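Local coordinates for outer envelope protein 64, mitochondrial (PDB 6HPG) that probably serves as a chaperone receptor for Hsp90-dependent protein targeting to mitochondria, here represented by its tetratricopeptide repeat domain, at residues Asn27-Ala32 with Cys44-Ala49. Sequence-based numbering, arbitrary orientation.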
loop_
_atom_site.group_PDB
_atom_site.type_symbol
_atom_site.label_atom_id
_atom_site.label_comp_id
_atom_site.label_asym_id
_atom_site.label_seq_id
_atom_site.Cartn_x
_atom_site.Cartn_y
_atom_site.Cartn_z
ATOM N N ASN A 27 -4.444 -8.811 -10.395
ATOM C CA ASN A 27 -4.736 -8.779 -11.806
ATOM C C ASN A 27 -5.760 -7.689 -12.158
ATOM O O ASN A 27 -5.585 -7.004 -13.168
ATOM C CB ASN A 27 -5.176 -10.158 -12.290
ATOM C CG ASN A 27 -4.005 -11.137 -12.347
ATOM O OD1 ASN A 27 -2.882 -10.736 -12.601
ATOM N ND2 ASN A 27 -4.277 -12.423 -12.138
ATOM N N PHE A 28 -6.770 -7.493 -11.307
ATOM C CA PHE A 28 -7.720 -6.394 -11.512
ATOM C C PHE A 28 -7.031 -5.036 -11.382
ATOM O O PHE A 28 -7.272 -4.149 -12.201
ATOM C CB PHE A 28 -8.952 -6.478 -10.556
ATOM C CG PHE A 28 -10.026 -7.440 -11.015
ATOM C CD1 PHE A 28 -10.566 -7.348 -12.289
ATOM C CD2 PHE A 28 -10.521 -8.424 -10.163
ATOM C CE1 PHE A 28 -11.534 -8.236 -12.723
ATOM C CE2 PHE A 28 -11.478 -9.327 -10.602
ATOM C CZ PHE A 28 -11.982 -9.226 -11.892
ATOM N N TYR A 29 -6.119 -4.919 -10.420
ATOM C CA TYR A 29 -5.451 -3.678 -10.129
ATOM C C TYR A 29 -4.449 -3.384 -11.205
ATOM O O TYR A 29 -4.268 -2.215 -11.586
ATOM C CB TYR A 29 -4.810 -3.703 -8.746
ATOM C CG TYR A 29 -5.762 -3.769 -7.533
ATOM C CD1 TYR A 29 -6.924 -3.000 -7.457
ATOM C CD2 TYR A 29 -5.445 -4.543 -6.434
ATOM C CE1 TYR A 29 -7.734 -3.024 -6.321
ATOM C CE2 TYR A 29 -6.238 -4.557 -5.325
ATOM C CZ TYR A 29 -7.395 -3.814 -5.275
ATOM O OH TYR A 29 -8.173 -3.853 -4.116
ATOM N N THR A 30 -3.848 -4.435 -11.763
ATOM C CA THR A 30 -2.925 -4.273 -12.921
ATOM C C THR A 30 -3.624 -3.674 -14.138
ATOM O O THR A 30 -3.131 -2.717 -14.823
ATOM C CB THR A 30 -2.230 -5.611 -13.190
ATOM O OG1 THR A 30 -1.447 -5.896 -12.031
ATOM C CG2 THR A 30 -1.310 -5.614 -14.454
ATOM N N GLU A 31 -4.808 -4.175 -14.368
ATOM C CA GLU A 31 -5.633 -3.671 -15.452
ATOM C C GLU A 31 -6.134 -2.237 -15.206
ATOM O O GLU A 31 -6.197 -1.444 -16.176
ATOM C CB GLU A 31 -6.802 -4.609 -15.700
ATOM C CG GLU A 31 -7.724 -4.218 -16.837
ATOM C CD GLU A 31 -7.101 -4.378 -18.222
ATOM O OE1 GLU A 31 -7.806 -4.134 -19.233
ATOM O OE2 GLU A 31 -5.948 -4.784 -18.301
ATOM N N ALA A 32 -6.555 -1.963 -13.957
ATOM C CA ALA A 32 -6.902 -0.636 -13.492
ATOM C C ALA A 32 -5.809 0.334 -13.837
ATOM O O ALA A 32 -6.055 1.399 -14.413
ATOM C CB ALA A 32 -7.132 -0.645 -11.983
ATOM N N CYS A 44 -1.430 1.723 -4.608
ATOM C CA CYS A 44 -1.423 1.449 -3.169
ATOM C C CYS A 44 -2.223 0.217 -2.828
ATOM O O CYS A 44 -1.829 -0.569 -1.964
ATOM C CB CYS A 44 -2.006 2.607 -2.398
ATOM S SG CYS A 44 -1.252 2.696 -0.755
ATOM N N ASN A 45 -3.390 0.081 -3.468
ATOM C CA ASN A 45 -4.177 -1.117 -3.334
ATOM C C ASN A 45 -3.394 -2.340 -3.856
ATOM O O ASN A 45 -3.398 -3.397 -3.235
ATOM C CB ASN A 45 -5.526 -0.984 -4.056
ATOM C CG ASN A 45 -6.491 -0.063 -3.345
ATOM O OD1 ASN A 45 -6.237 0.410 -2.226
ATOM N ND2 ASN A 45 -7.602 0.202 -3.981
ATOM N N ARG A 46 -2.725 -2.222 -4.983
ATOM C CA ARG A 46 -2.019 -3.386 -5.472
ATOM C C ARG A 46 -0.895 -3.785 -4.536
ATOM O O ARG A 46 -0.642 -4.980 -4.357
ATOM C CB ARG A 46 -1.480 -3.181 -6.882
ATOM C CG ARG A 46 -1.146 -4.517 -7.525
ATOM C CD ARG A 46 -0.812 -4.403 -8.990
ATOM N NE ARG A 46 0.320 -3.509 -9.218
ATOM C CZ ARG A 46 0.846 -3.274 -10.430
ATOM N NH1 ARG A 46 0.408 -3.907 -11.532
ATOM N NH2 ARG A 46 1.838 -2.425 -10.538
ATOM N N ALA A 47 -0.180 -2.788 -3.971
ATOM C CA ALA A 47 0.751 -3.097 -2.889
ATOM C C ALA A 47 0.154 -3.967 -1.797
ATOM O O ALA A 47 0.801 -4.909 -1.325
ATOM C CB ALA A 47 1.298 -1.840 -2.248
ATOM N N ALA A 48 -1.029 -3.588 -1.335
ATOM C CA ALA A 48 -1.715 -4.373 -0.292
ATOM C C ALA A 48 -1.903 -5.811 -0.744
ATOM O O ALA A 48 -1.656 -6.728 0.003
ATOM C CB ALA A 48 -3.069 -3.757 0.017
ATOM N N ALA A 49 -2.385 -6.029 -1.975
ATOM C CA ALA A 49 -2.522 -7.436 -2.476
ATOM C C ALA A 49 -1.170 -8.164 -2.511
ATOM O O ALA A 49 -1.086 -9.328 -2.085
ATOM C CB ALA A 49 -3.185 -7.487 -3.843
#
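Tyr29 of helix 22-35 lays its ring against Asn45 of helix 40-52, a worked example of how consecutive TPR repeats dock: the second helix of TPR 1 runs antiparallel (158°) to the first helix of TPR 2, their local axes 9.3 Å apart. Asn45 CB sits over one face of the ring in a CH-pi contact, 3.8 Å from the centroid of the Tyr29 ring and shifted toward the rim, while the amide is turned 49° from the ring plane. With CG anti to the carbonyl carbon (chi1 -67°), the ring reaches across the interface, its CD2 lying 3.7 Å from Arg46 CA and its edge facing the methyl of Ala49. Its hydroxyl is hydrogen-bonded to Asn14, and Asn45 ND2 to the backbone of the bound peptide; both side chains also pack on an apolar peptide side chain, helping line its groove. A leucine in place of Tyr29 would probably leave Asn14 without this hydroxyl partner and Asn45 CB without its aromatic face. One residue on, Thr30 OG1 receives a hydrogen bond from Arg46 NH1 at 2.8 Å, lying almost in the guanidinium plane; the same hydroxyl donates to Val26 O, one turn back. Arg46 bends at its third torsion to bring NH1 there. The chemistry thus divides: aromatic packing joins the repeats beside the peptide, and the guanidinium, also salt-bridged through NE to Asp62, links helices 22-35, 40-52 and 56-69.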